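Local coordinates for protein DNA polymerase III, beta chain (Streptococcus pneumoniae, PDB 2AWA) that probably encircles DNA as a ring-shaped head-to-tail homodimer that tethers DNA polymerases and other proteins to it, conferring processivity, at residues B[45-50]-B[133-138]; B[154-159]-B[376-381]; B[235-240]-B[244-249]; B[312-317]-B[322-327]. All coordinates share one frame; numbering follows the deposited sequence.

Contact 1. Residues B[45-50]-B[133-138]; sequences TVKIDV and EQYPRI
K47 of strand 45-50 and Y135 of the loop 133-138 make the nearest backbone approach, their CA atoms 7.7 Å apart, so the two segments share no backbone bond and meet through side chains. The Y135 ring lies over the strand, with K47 CB above the centre of one face, 4.3 Å from the ring plane. K47 CG stands anti to the backbone N (chi1 167°), which carries the aliphatic chain past the ring root and brings CD within 3.7 Å of Y135 CD1. On the opposite face sits CD of P136, offset toward the rim, so the ring is sandwiched. T45 arrives at the ring edge, where its OG1 is 3.8 Å from Y135 CD2; that hydroxyl is hydrogen-bonded to the I42 carbonyl. Beyond the ring, the K47 chain bends and NZ forms a salt bridge with D49 OD2 at 2.6 Å, on the syn side of the carboxylate. The far end of Y135 is fixed by a hydrogen bond between its OH and S60 OG. An aromatic side chain thus pins the long connection between strands 123-128 and 147-150 onto a face of the antiparallel sheet that runs from the N-terminal domain into the central one.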
loop_
_atom_site.group_PDB
_atom_site.type_symbol
_atom_site.label_atom_id
_atom_site.label_comp_id
_atom_site.label_asym_id
_atom_site.label_seq_id
_atom_site.Cartn_x
_atom_site.Cartn_y
_atom_site.Cartn_z
ATOM N N THR B 45 -9.181 -22.242 -7.482
ATOM C CA THR B 45 -9.961 -21.939 -8.661
ATOM C C THR B 45 -11.283 -21.338 -8.252
ATOM O O THR B 45 -11.750 -21.594 -7.157
ATOM C CB THR B 45 -10.233 -23.219 -9.536
ATOM O OG1 THR B 45 -11.098 -24.136 -8.841
ATOM C CG2 THR B 45 -8.934 -23.906 -9.891
ATOM N N VAL B 46 -11.853 -20.513 -9.124
ATOM C CA VAL B 46 -13.260 -20.189 -9.054
ATOM C C VAL B 46 -13.980 -21.171 -9.948
ATOM O O VAL B 46 -13.422 -21.624 -10.947
ATOM C CB VAL B 46 -13.592 -18.742 -9.466
ATOM C CG1 VAL B 46 -12.943 -18.349 -10.798
ATOM C CG2 VAL B 46 -15.118 -18.534 -9.504
ATOM N N LYS B 47 -15.197 -21.526 -9.543
ATOM C CA LYS B 47 -16.051 -22.447 -10.268
ATOM C C LYS B 47 -17.182 -21.638 -10.824
ATOM O O LYS B 47 -17.747 -20.806 -10.119
ATOM C CB LYS B 47 -16.592 -23.529 -9.332
ATOM C CG LYS B 47 -17.730 -24.382 -9.889
ATOM C CD LYS B 47 -17.845 -25.670 -9.091
ATOM C CE LYS B 47 -19.266 -26.193 -8.994
ATOM N NZ LYS B 47 -19.793 -26.603 -10.300
ATOM N N ILE B 48 -17.514 -21.904 -12.086
ATOM C CA ILE B 48 -18.476 -21.118 -12.846
ATOM C C ILE B 48 -19.539 -22.031 -13.426
ATOM O O ILE B 48 -19.306 -22.691 -14.445
ATOM C CB ILE B 48 -17.779 -20.368 -13.992
ATOM C CG1 ILE B 48 -16.734 -19.419 -13.425
ATOM C CG2 ILE B 48 -18.778 -19.569 -14.836
ATOM C CD1 ILE B 48 -15.780 -18.953 -14.458
ATOM N N ASP B 49 -20.693 -22.068 -12.768
ATOM C CA ASP B 49 -21.847 -22.825 -13.235
ATOM C C ASP B 49 -22.752 -21.901 -14.017
ATOM O O ASP B 49 -23.064 -20.811 -13.558
ATOM C CB ASP B 49 -22.636 -23.394 -12.061
ATOM C CG ASP B 49 -22.100 -24.729 -11.592
ATOM O OD1 ASP B 49 -22.138 -25.700 -12.394
ATOM O OD2 ASP B 49 -21.665 -24.811 -10.418
ATOM N N VAL B 50 -23.183 -22.349 -15.188
ATOM C CA VAL B 50 -23.983 -21.537 -16.065
ATOM C C VAL B 50 -25.255 -22.287 -16.352
ATOM O O VAL B 50 -25.217 -23.329 -16.995
ATOM C CB VAL B 50 -23.253 -21.280 -17.383
ATOM C CG1 VAL B 50 -24.149 -20.487 -18.342
ATOM C CG2 VAL B 50 -21.954 -20.560 -17.119
ATOM N N GLU B 133 -15.873 -31.296 -12.055
ATOM C CA GLU B 133 -16.386 -32.440 -11.310
ATOM C C GLU B 133 -15.521 -32.684 -10.064
ATOM O O GLU B 133 -16.013 -33.138 -9.044
ATOM C CB GLU B 133 -16.431 -33.674 -12.217
ATOM C CG GLU B 133 -17.495 -34.712 -11.861
ATOM C CD GLU B 133 -17.645 -35.796 -12.937
ATOM O OE1 GLU B 133 -16.904 -35.768 -13.947
ATOM O OE2 GLU B 133 -18.509 -36.681 -12.777
ATOM N N GLN B 134 -14.239 -32.347 -10.143
ATOM C CA GLN B 134 -13.327 -32.515 -9.012
ATOM C C GLN B 134 -13.519 -31.471 -7.915
ATOM O O GLN B 134 -13.006 -31.649 -6.815
ATOM C CB GLN B 134 -11.876 -32.477 -9.489
ATOM C CG GLN B 134 -11.401 -31.109 -9.949
ATOM C CD GLN B 134 -10.286 -31.204 -10.977
ATOM O OE1 GLN B 134 -9.241 -31.800 -10.725
ATOM N NE2 GLN B 134 -10.507 -30.625 -12.142
ATOM N N TYR B 135 -14.230 -30.380 -8.210
ATOM C CA TYR B 135 -14.458 -29.335 -7.223
ATOM C C TYR B 135 -15.402 -29.865 -6.164
ATOM O O TYR B 135 -16.415 -30.454 -6.492
ATOM C CB TYR B 135 -15.047 -28.063 -7.859
ATOM C CG TYR B 135 -14.941 -26.841 -6.950
ATOM C CD1 TYR B 135 -15.933 -26.557 -6.011
ATOM C CD2 TYR B 135 -13.826 -25.999 -7.002
ATOM C CE1 TYR B 135 -15.830 -25.456 -5.157
ATOM C CE2 TYR B 135 -13.714 -24.888 -6.143
ATOM C CZ TYR B 135 -14.722 -24.628 -5.225
ATOM O OH TYR B 135 -14.634 -23.545 -4.384
ATOM N N PRO B 136 -15.074 -29.661 -4.884
ATOM C CA PRO B 136 -15.898 -30.201 -3.827
ATOM C C PRO B 136 -17.249 -29.524 -3.705
ATOM O O PRO B 136 -17.305 -28.325 -3.537
ATOM C CB PRO B 136 -15.074 -29.903 -2.575
ATOM C CG PRO B 136 -14.277 -28.748 -2.923
ATOM C CD PRO B 136 -13.917 -28.930 -4.342
ATOM N N ARG B 137 -18.322 -30.308 -3.764
ATOM C CA ARG B 137 -19.674 -29.817 -3.495
ATOM C C ARG B 137 -19.778 -29.250 -2.077
ATOM O O ARG B 137 -19.139 -29.758 -1.161
ATOM C CB ARG B 137 -20.682 -30.956 -3.654
ATOM N N ILE B 138 -20.588 -28.205 -1.899
ATOM C CA ILE B 138 -20.756 -27.563 -0.587
ATOM C C ILE B 138 -21.895 -28.246 0.181
ATOM O O ILE B 138 -22.972 -28.465 -0.377
ATOM C CB ILE B 138 -21.070 -26.045 -0.724
ATOM C CG1 ILE B 138 -19.991 -25.330 -1.547
ATOM C CG2 ILE B 138 -21.182 -25.394 0.654
ATOM C CD1 ILE B 138 -20.377 -23.925 -1.984
#

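Contact 2. Residues B[154-159]-B[376-381]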
loop_
_atom_site.group_PDB
_atom_site.type_symbol
_atom_site.label_atom_id
_atom_site.label_comp_id
_atom_site.label_asym_id
_atom_site.label_seq_id
_atom_site.Cartn_x
_atom_site.Cartn_y
_atom_site.Cartn_z
ATOM N N LEU B 154 -25.177 -6.090 12.216
ATOM C CA LEU B 154 -24.157 -7.137 12.241
ATOM C C LEU B 154 -22.756 -6.565 12.083
ATOM O O LEU B 154 -21.869 -6.877 12.883
ATOM C CB LEU B 154 -24.377 -8.135 11.114
ATOM C CG LEU B 154 -24.715 -9.569 11.462
ATOM C CD1 LEU B 154 -26.170 -9.830 11.206
ATOM C CD2 LEU B 154 -23.878 -10.494 10.591
ATOM N N LYS B 155 -22.548 -5.762 11.041
ATOM C CA LYS B 155 -21.255 -5.080 10.831
ATOM C C LYS B 155 -20.842 -4.285 12.067
ATOM O O LYS B 155 -19.647 -4.217 12.391
ATOM C CB LYS B 155 -21.298 -4.125 9.628
ATOM C CG LYS B 155 -21.482 -4.812 8.261
ATOM C CD LYS B 155 -21.282 -3.826 7.130
ATOM C CE LYS B 155 -21.373 -4.460 5.760
ATOM N NZ LYS B 155 -20.540 -3.695 4.784
ATOM N N LYS B 156 -21.825 -3.695 12.757
ATOM C CA LYS B 156 -21.565 -2.943 13.972
ATOM C C LYS B 156 -21.145 -3.878 15.119
ATOM O O LYS B 156 -20.185 -3.604 15.825
ATOM C CB LYS B 156 -22.768 -2.087 14.363
ATOM C CG LYS B 156 -22.440 -1.140 15.496
ATOM C CD LYS B 156 -23.464 -0.020 15.709
ATOM C CE LYS B 156 -23.332 0.527 17.153
ATOM N NZ LYS B 156 -23.689 1.963 17.329
ATOM N N ILE B 157 -21.850 -4.986 15.296
ATOM C CA ILE B 157 -21.420 -5.999 16.254
ATOM C C ILE B 157 -20.010 -6.514 15.951
ATOM O O ILE B 157 -19.198 -6.681 16.838
ATOM C CB ILE B 157 -22.388 -7.180 16.249
ATOM C CG1 ILE B 157 -23.576 -6.869 17.141
ATOM C CG2 ILE B 157 -21.711 -8.461 16.742
ATOM C CD1 ILE B 157 -24.710 -7.877 16.989
ATOM N N ILE B 158 -19.742 -6.776 14.682
ATOM C CA ILE B 158 -18.460 -7.288 14.277
ATOM C C ILE B 158 -17.373 -6.299 14.624
ATOM O O ILE B 158 -16.406 -6.679 15.248
ATOM C CB ILE B 158 -18.436 -7.674 12.795
ATOM C CG1 ILE B 158 -19.352 -8.878 12.567
ATOM C CG2 ILE B 158 -17.047 -8.056 12.375
ATOM C CD1 ILE B 158 -19.757 -9.114 11.116
ATOM N N ASN B 159 -17.533 -5.026 14.286
ATOM C CA ASN B 159 -16.487 -4.038 14.605
ATOM C C ASN B 159 -16.317 -3.791 16.099
ATOM O O ASN B 159 -15.213 -3.434 16.562
ATOM C CB ASN B 159 -16.742 -2.710 13.898
ATOM C CG ASN B 159 -16.256 -2.720 12.498
ATOM O OD1 ASN B 159 -15.152 -3.205 12.218
ATOM N ND2 ASN B 159 -17.081 -2.211 11.581
ATOM N N THR B 376 -24.760 7.264 26.935
ATOM C CA THR B 376 -25.366 6.503 25.835
ATOM C C THR B 376 -26.255 5.339 26.301
ATOM O O THR B 376 -26.016 4.740 27.356
ATOM C CB THR B 376 -24.268 5.952 24.904
ATOM O OG1 THR B 376 -24.858 5.390 23.727
ATOM C CG2 THR B 376 -23.455 4.882 25.605
ATOM N N ASP B 377 -27.271 5.017 25.491
ATOM C CA ASP B 377 -28.166 3.863 25.740
ATOM C C ASP B 377 -27.464 2.511 25.514
ATOM O O ASP B 377 -27.854 1.494 26.082
ATOM C CB ASP B 377 -29.414 3.948 24.849
ATOM N N GLU B 378 -26.412 2.524 24.702
ATOM C CA GLU B 378 -25.750 1.308 24.218
ATOM C C GLU B 378 -25.207 0.387 25.314
ATOM O O GLU B 378 -24.520 0.850 26.218
ATOM C CB GLU B 378 -24.603 1.707 23.292
ATOM C CG GLU B 378 -24.161 0.595 22.376
ATOM C CD GLU B 378 -23.183 1.066 21.329
ATOM O OE1 GLU B 378 -22.457 2.050 21.603
ATOM O OE2 GLU B 378 -23.146 0.447 20.240
ATOM N N ASP B 379 -25.506 -0.908 25.212
ATOM C CA ASP B 379 -25.011 -1.911 26.164
ATOM C C ASP B 379 -23.719 -2.549 25.625
ATOM O O ASP B 379 -23.658 -3.732 25.264
ATOM C CB ASP B 379 -26.086 -2.964 26.442
ATOM C CG ASP B 379 -25.790 -3.787 27.682
ATOM O OD1 ASP B 379 -24.599 -3.897 28.068
ATOM O OD2 ASP B 379 -26.745 -4.321 28.276
ATOM N N PHE B 380 -22.689 -1.716 25.568
ATOM C CA PHE B 380 -21.421 -2.061 24.949
ATOM C C PHE B 380 -20.356 -1.885 26.012
ATOM O O PHE B 380 -20.115 -0.779 26.477
ATOM C CB PHE B 380 -21.164 -1.187 23.711
ATOM C CG PHE B 380 -19.818 -1.406 23.064
ATOM C CD1 PHE B 380 -19.203 -2.662 23.082
ATOM C CD2 PHE B 380 -19.163 -0.348 22.430
ATOM C CE1 PHE B 380 -17.965 -2.848 22.501
ATOM C CE2 PHE B 380 -17.933 -0.536 21.833
ATOM C CZ PHE B 380 -17.326 -1.789 21.871
HETATM N N MSE B 381 -19.742 -3.008 26.373
HETATM C CA MSE B 381 -18.940 -3.183 27.576
HETATM C C MSE B 381 -17.597 -3.854 27.214
HETATM O O MSE B 381 -17.566 -4.833 26.487
HETATM C CB MSE B 381 -19.748 -4.094 28.509
HETATM C CG MSE B 381 -18.954 -4.909 29.541
HETATM SE SE MSE B 381 -18.348 -3.752 30.973
HETATM C CE MSE B 381 -20.165 -3.279 31.824
#
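K156 and E378 form a salt bridge, K156 NZ to E378 OE2 at 3.3 Å, the one charged pairing between helix 154-159 and the segment 376-381. The two side chains come from opposite directions, both extended. K156 CG is anti to its main-chain nitrogen (chi1 -171°), which sends the chain off the helix toward the carboxylate. The pairing is not an end-on one: the methylene carbon CE of K156, at 3.1 Å, lies nearer to E378 OE2 than the ammonium nitrogen. The same oxygen has a long, weak ion pair with K200 NZ and lies close to E160 OE2, a like-charged neighbour whose repulsion the two lysines would partly offset. Among hydrogen bonds, a weak but nearly straight one from E378 N to T376 OG1 (3.4 Å, 171°) spans the turn before the glutamate. No apolar pair joins the two segments; F380 starts toward the helix but packs on S198, K200, A352 and L353. On its other side the helix rests against helix 217-226, L154 and I158 touching F223. Strand 379-384 pairs with strand 196-203; the salt bridge thus joins a central-domain helix to the C-terminal-domain loop entering strand 379-384, beside their shared sheet.

Contact 3. Residues B[235-240]-B[244-249]; sequences EIFFAN and LFRSEN
E235 and R246 face each other as an antiparallel hydrogen-bonded pair, E235 N to R246 O at 2.9 Å and R246 N to E235 O at 2.8 Å. F237 and L244 form the next such pair, with F237 N reaching L244 O at 2.9 Å, and between them I236 and F245 make a non-hydrogen-bonded pair whose CA atoms are 4.6 Å apart. Here CA-H groups also lean on carbonyls, I236 CA on L244 O and F245 CA on E235 O.

On the face carrying E235, F237, L244 and R246, the R246 chain bends at chi3 (59°) and brings its guanidinium across the F237 ring. F237 CE1 lies over one guanidinium face, though the two planes are 44° apart, and R246 NH2 comes 3.7 Å from F237 CZ. The same NH2 forms a salt bridge to E235 OE1 at 3.4 Å, its hydrogen bond weak and bent. That carboxylate oxygen sits at the edge of the F237 ring, in its plane, completing one cluster.

On the reverse face, I236 and F245 run alongside each other from neighbouring strands. I236 CD1 is 3.5 Å from F245 CE2, and I236 CG2 sits over a face of that ring.

Farther out, F223 of helix 217-226 meets the F245 ring with planes at about 55°, while P146 lies against E235 and F237. Strands 147-150 and 250-255 flank the pair through the bonds I236 with L147 and F245 with F252. This is a central-domain beta hairpin, mixed on the ion-pair face and apolar where I236 and F245 turn to the helices.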
loop_
_atom_site.group_PDB
_atom_site.type_symbol
_atom_site.label_atom_id
_atom_site.label_comp_id
_atom_site.label_asym_id
_atom_site.label_seq_id
_atom_site.Cartn_x
_atom_site.Cartn_y
_atom_site.Cartn_z
ATOM N N GLU B 235 -30.463 -13.039 5.556
ATOM C CA GLU B 235 -31.103 -14.166 6.247
ATOM C C GLU B 235 -30.053 -15.144 6.767
ATOM O O GLU B 235 -29.161 -15.528 6.019
ATOM C CB GLU B 235 -32.002 -14.912 5.290
ATOM C CG GLU B 235 -32.990 -14.040 4.595
ATOM C CD GLU B 235 -34.099 -14.840 3.941
ATOM O OE1 GLU B 235 -33.787 -15.865 3.285
ATOM O OE2 GLU B 235 -35.279 -14.436 4.071
ATOM N N ILE B 236 -30.182 -15.559 8.030
ATOM C CA ILE B 236 -29.204 -16.433 8.679
ATOM C C ILE B 236 -29.808 -17.788 8.980
ATOM O O ILE B 236 -30.932 -17.886 9.491
ATOM C CB ILE B 236 -28.635 -15.796 9.965
ATOM C CG1 ILE B 236 -28.244 -14.338 9.701
ATOM C CG2 ILE B 236 -27.373 -16.563 10.455
ATOM C CD1 ILE B 236 -27.438 -13.675 10.826
ATOM N N PHE B 237 -29.102 -18.849 8.614
ATOM C CA PHE B 237 -29.592 -20.208 8.903
ATOM C C PHE B 237 -28.535 -20.924 9.718
ATOM O O PHE B 237 -27.350 -20.757 9.460
ATOM C CB PHE B 237 -29.910 -20.990 7.622
ATOM C CG PHE B 237 -30.980 -20.362 6.782
ATOM C CD1 PHE B 237 -30.709 -19.222 6.052
ATOM C CD2 PHE B 237 -32.266 -20.907 6.725
ATOM C CE1 PHE B 237 -31.667 -18.611 5.286
ATOM C CE2 PHE B 237 -33.246 -20.313 5.961
ATOM C CZ PHE B 237 -32.955 -19.162 5.227
ATOM N N PHE B 238 -28.976 -21.717 10.699
ATOM C CA PHE B 238 -28.082 -22.377 11.653
ATOM C C PHE B 238 -28.058 -23.885 11.456
ATOM O O PHE B 238 -29.087 -24.507 11.297
ATOM C CB PHE B 238 -28.528 -22.058 13.082
ATOM C CG PHE B 238 -28.319 -20.616 13.473
ATOM C CD1 PHE B 238 -27.072 -20.168 13.876
ATOM C CD2 PHE B 238 -29.353 -19.707 13.394
ATOM C CE1 PHE B 238 -26.866 -18.824 14.208
ATOM C CE2 PHE B 238 -29.170 -18.396 13.733
ATOM C CZ PHE B 238 -27.926 -17.944 14.143
ATOM N N ALA B 239 -26.863 -24.459 11.443
ATOM C CA ALA B 239 -26.672 -25.890 11.710
ATOM C C ALA B 239 -25.648 -26.023 12.843
ATOM O O ALA B 239 -25.124 -25.009 13.342
ATOM C CB ALA B 239 -26.203 -26.630 10.462
ATOM N N ASN B 240 -25.374 -27.262 13.257
ATOM C CA ASN B 240 -24.429 -27.517 14.347
ATOM C C ASN B 240 -23.002 -27.239 13.902
ATOM O O ASN B 240 -22.200 -26.690 14.646
ATOM C CB ASN B 240 -24.551 -28.966 14.846
ATOM N N LEU B 244 -25.145 -20.054 7.614
ATOM C CA LEU B 244 -25.263 -19.421 6.305
ATOM C C LEU B 244 -25.896 -18.040 6.403
ATOM O O LEU B 244 -26.959 -17.878 6.987
ATOM C CB LEU B 244 -26.135 -20.300 5.406
ATOM C CG LEU B 244 -26.622 -19.696 4.084
ATOM C CD1 LEU B 244 -25.425 -19.421 3.192
ATOM C CD2 LEU B 244 -27.618 -20.612 3.396
ATOM N N PHE B 245 -25.254 -17.054 5.793
ATOM C CA PHE B 245 -25.836 -15.729 5.605
ATOM C C PHE B 245 -26.212 -15.562 4.125
ATOM O O PHE B 245 -25.360 -15.694 3.263
ATOM C CB PHE B 245 -24.794 -14.668 5.968
ATOM C CG PHE B 245 -24.199 -14.828 7.340
ATOM C CD1 PHE B 245 -23.163 -15.707 7.556
ATOM C CD2 PHE B 245 -24.676 -14.085 8.411
ATOM C CE1 PHE B 245 -22.610 -15.842 8.809
ATOM C CE2 PHE B 245 -24.129 -14.219 9.662
ATOM C CZ PHE B 245 -23.106 -15.093 9.867
ATOM N N ARG B 246 -27.462 -15.253 3.820
ATOM C CA ARG B 246 -27.909 -15.152 2.430
ATOM C C ARG B 246 -28.635 -13.848 2.113
ATOM O O ARG B 246 -29.560 -13.470 2.806
ATOM C CB ARG B 246 -28.856 -16.305 2.108
ATOM C CG ARG B 246 -28.790 -16.769 0.674
ATOM C CD ARG B 246 -29.510 -18.076 0.510
ATOM N NE ARG B 246 -30.907 -17.929 0.905
ATOM C CZ ARG B 246 -31.711 -18.933 1.244
ATOM N NH1 ARG B 246 -31.274 -20.194 1.240
ATOM N NH2 ARG B 246 -32.964 -18.672 1.593
ATOM N N SER B 247 -28.202 -13.168 1.060
ATOM C CA SER B 247 -28.935 -12.051 0.490
ATOM C C SER B 247 -29.615 -12.567 -0.754
ATOM O O SER B 247 -29.654 -13.757 -0.982
ATOM C CB SER B 247 -27.979 -10.905 0.165
ATOM O OG SER B 247 -26.967 -11.310 -0.738
ATOM N N GLU B 248 -30.174 -11.682 -1.568
ATOM C CA GLU B 248 -30.836 -12.125 -2.792
ATOM C C GLU B 248 -29.921 -13.007 -3.633
ATOM O O GLU B 248 -30.333 -14.059 -4.090
ATOM C CB GLU B 248 -31.312 -10.932 -3.614
ATOM C CG GLU B 248 -32.115 -11.300 -4.873
ATOM C CD GLU B 248 -32.908 -10.117 -5.464
ATOM O OE1 GLU B 248 -33.112 -9.097 -4.758
ATOM O OE2 GLU B 248 -33.334 -10.210 -6.642
ATOM N N ASN B 249 -28.676 -12.575 -3.814
ATOM C CA ASN B 249 -27.755 -13.215 -4.759
ATOM C C ASN B 249 -26.546 -13.910 -4.152
ATOM O O ASN B 249 -25.849 -14.643 -4.840
ATOM C CB ASN B 249 -27.220 -12.167 -5.728
ATOM C CG ASN B 249 -28.301 -11.488 -6.489
ATOM O OD1 ASN B 249 -29.290 -12.103 -6.879
ATOM N ND2 ASN B 249 -28.120 -10.199 -6.722
#

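Contact 4. Residues B[312-317]-B[322-327]; sequences SAHVHS and KVNEEI
V315 and V323 meet across an antiparallel hydrogen-bonded pair, with V315 CB 4.0 Å from V323 CG2, and they belong to the close-packed face of this hairpin. Four nearly straight backbone bonds hold it, among them A313 N to E325 O at 2.8 Å and V323 N to V315 O at 2.9 Å. On the same face A313 CB touches I327 CD1 at 3.9 Å. Helix 280-294 closes over these residues, with L293 against both valines and M287 against I327. E325 begins on this face too, but its chain leads away, OE1 to a salt bridge with R289 and a hydrogen bond with S123 of the second subunit, OE2 to a hydrogen bond with S286.

The other face, with S312, H314, H316, K322, N324 and E326, is looser and more solvent-accessible. H314 and N324 are laterally adjacent with ring and amide planes 66° apart, and H314 CE1 is 3.6 Å from N324 OD1 without a hydrogen bond. N324 CG is anti to the main-chain N (chi1 -173°), which sets the amide beside the imidazole. H314 NE2 pairs instead with S312 OG at 2.9 Å, holding the ring along its own strand. H316 and K322 barely meet, H316 CD2 lying 4.4 Å from K322 CB.

Along its outer edge strand 322-327 continues the sheet: K322 to E325 form an antiparallel ladder with a strand of the second subunit, and V323 packs on I125 of that subunit. A sheet running on between subunits is characteristic of the head-to-tail dimer interface of DNA-encircling processivity rings.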
loop_
_atom_site.group_PDB
_atom_site.type_symbol
_atom_site.label_atom_id
_atom_site.label_comp_id
_atom_site.label_asym_id
_atom_site.label_seq_id
_atom_site.Cartn_x
_atom_site.Cartn_y
_atom_site.Cartn_z
ATOM N N SER B 312 -1.908 11.001 34.481
ATOM C CA SER B 312 -0.697 11.111 33.676
ATOM C C SER B 312 -0.227 9.758 33.208
ATOM O O SER B 312 -0.474 8.752 33.880
ATOM C CB SER B 312 0.391 11.799 34.466
ATOM O OG SER B 312 0.552 11.133 35.680
ATOM N N ALA B 313 0.422 9.744 32.045
ATOM C CA ALA B 313 0.964 8.525 31.430
ATOM C C ALA B 313 2.485 8.548 31.432
ATOM O O ALA B 313 3.117 9.586 31.115
ATOM C CB ALA B 313 0.460 8.374 30.015
ATOM N N HIS B 314 3.061 7.387 31.758
ATOM C CA HIS B 314 4.500 7.224 31.854
ATOM C C HIS B 314 4.979 5.926 31.228
ATOM O O HIS B 314 4.434 4.851 31.488
ATOM C CB HIS B 314 4.942 7.284 33.305
ATOM C CG HIS B 314 4.337 8.422 34.066
ATOM N ND1 HIS B 314 5.038 9.568 34.369
ATOM C CD2 HIS B 314 3.093 8.587 34.586
ATOM C CE1 HIS B 314 4.255 10.392 35.041
ATOM N NE2 HIS B 314 3.067 9.826 35.179
ATOM N N VAL B 315 6.008 6.056 30.395
ATOM C CA VAL B 315 6.694 4.931 29.807
ATOM C C VAL B 315 8.169 5.175 30.007
ATOM O O VAL B 315 8.656 6.274 29.760
ATOM C CB VAL B 315 6.424 4.820 28.283
ATOM C CG1 VAL B 315 7.232 3.663 27.674
ATOM C CG2 VAL B 315 4.903 4.652 27.995
ATOM N N HIS B 316 8.880 4.154 30.448
ATOM C CA HIS B 316 10.315 4.224 30.505
ATOM C C HIS B 316 10.924 3.091 29.729
ATOM O O HIS B 316 10.887 1.963 30.169
ATOM C CB HIS B 316 10.824 4.157 31.935
ATOM C CG HIS B 316 12.304 4.300 32.027
ATOM N ND1 HIS B 316 13.160 3.221 31.970
ATOM C CD2 HIS B 316 13.087 5.396 32.141
ATOM C CE1 HIS B 316 14.408 3.647 32.070
ATOM N NE2 HIS B 316 14.388 4.961 32.181
ATOM N N SER B 317 11.518 3.405 28.589
ATOM C CA SER B 317 12.199 2.412 27.771
ATOM C C SER B 317 13.706 2.639 27.828
ATOM O O SER B 317 14.232 3.480 27.120
ATOM C CB SER B 317 11.685 2.489 26.343
ATOM O OG SER B 317 12.270 1.466 25.585
ATOM N N LYS B 322 11.671 8.016 27.116
ATOM C CA LYS B 322 10.781 8.134 28.246
ATOM C C LYS B 322 9.637 9.077 27.842
ATOM O O LYS B 322 9.858 10.039 27.110
ATOM C CB LYS B 322 11.625 8.603 29.452
ATOM C CG LYS B 322 10.916 9.273 30.606
ATOM C CD LYS B 322 11.954 9.826 31.628
ATOM C CE LYS B 322 11.305 10.352 32.944
ATOM N NZ LYS B 322 10.222 11.388 32.726
ATOM N N VAL B 323 8.418 8.729 28.225
ATOM C CA VAL B 323 7.229 9.529 27.943
ATOM C C VAL B 323 6.637 9.928 29.270
ATOM O O VAL B 323 6.417 9.063 30.106
ATOM C CB VAL B 323 6.107 8.723 27.234
ATOM C CG1 VAL B 323 4.931 9.616 26.912
ATOM C CG2 VAL B 323 6.594 8.094 25.973
ATOM N N ASN B 324 6.395 11.222 29.463
ATOM C CA ASN B 324 5.715 11.739 30.652
ATOM C C ASN B 324 4.645 12.690 30.140
ATOM O O ASN B 324 4.961 13.771 29.668
ATOM C CB ASN B 324 6.714 12.458 31.562
ATOM C CG ASN B 324 6.110 12.879 32.900
ATOM O OD1 ASN B 324 4.966 13.310 32.979
ATOM N ND2 ASN B 324 6.896 12.752 33.963
ATOM N N GLU B 325 3.386 12.274 30.175
ATOM C CA GLU B 325 2.334 13.086 29.592
ATOM C C GLU B 325 1.147 13.261 30.522
ATOM O O GLU B 325 0.636 12.304 31.054
ATOM C CB GLU B 325 1.870 12.478 28.275
ATOM C CG GLU B 325 0.760 13.287 27.618
ATOM C CD GLU B 325 0.434 12.855 26.203
ATOM O OE1 GLU B 325 1.328 12.330 25.508
ATOM O OE2 GLU B 325 -0.733 13.061 25.790
ATOM N N GLU B 326 0.705 14.499 30.716
ATOM C CA GLU B 326 -0.531 14.744 31.446
ATOM C C GLU B 326 -1.678 14.655 30.467
ATOM O O GLU B 326 -1.647 15.280 29.424
ATOM C CB GLU B 326 -0.550 16.112 32.131
ATOM C CG GLU B 326 -1.859 16.308 32.900
ATOM C CD GLU B 326 -1.984 17.642 33.605
ATOM O OE1 GLU B 326 -0.935 18.277 33.886
ATOM O OE2 GLU B 326 -3.151 18.035 33.884
ATOM N N ILE B 327 -2.692 13.893 30.830
ATOM C CA ILE B 327 -3.878 13.707 30.013
ATOM C C ILE B 327 -5.049 14.486 30.624
ATOM O O ILE B 327 -5.352 14.335 31.803
ATOM C CB ILE B 327 -4.219 12.215 29.899
ATOM C CG1 ILE B 327 -3.010 11.460 29.314
ATOM C CG2 ILE B 327 -5.464 12.023 29.047
ATOM C CD1 ILE B 327 -3.039 9.944 29.469
#

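The contacts trace the arc of the subunit from the N-terminal domain to the dimer interface. Contacts 1 and 3 reach the same sheet from different domains, their centres about 20 Å apart and nearest atoms about 8 Å. Contacts 2 and 3 touch directly: L154 CD2 packs on F245 CE2 at 3.8 Å, so the helix whose K156 reaches the C-terminal domain also covers the apolar face of the 235-240/244-249 hairpin. Contacts 3 and 4 are both nested within the chain loop that contact 2 closes. Contact 4 lies far away, its centre about 57 Å from that of contact 1; of the four, it is the one touched by the second subunit.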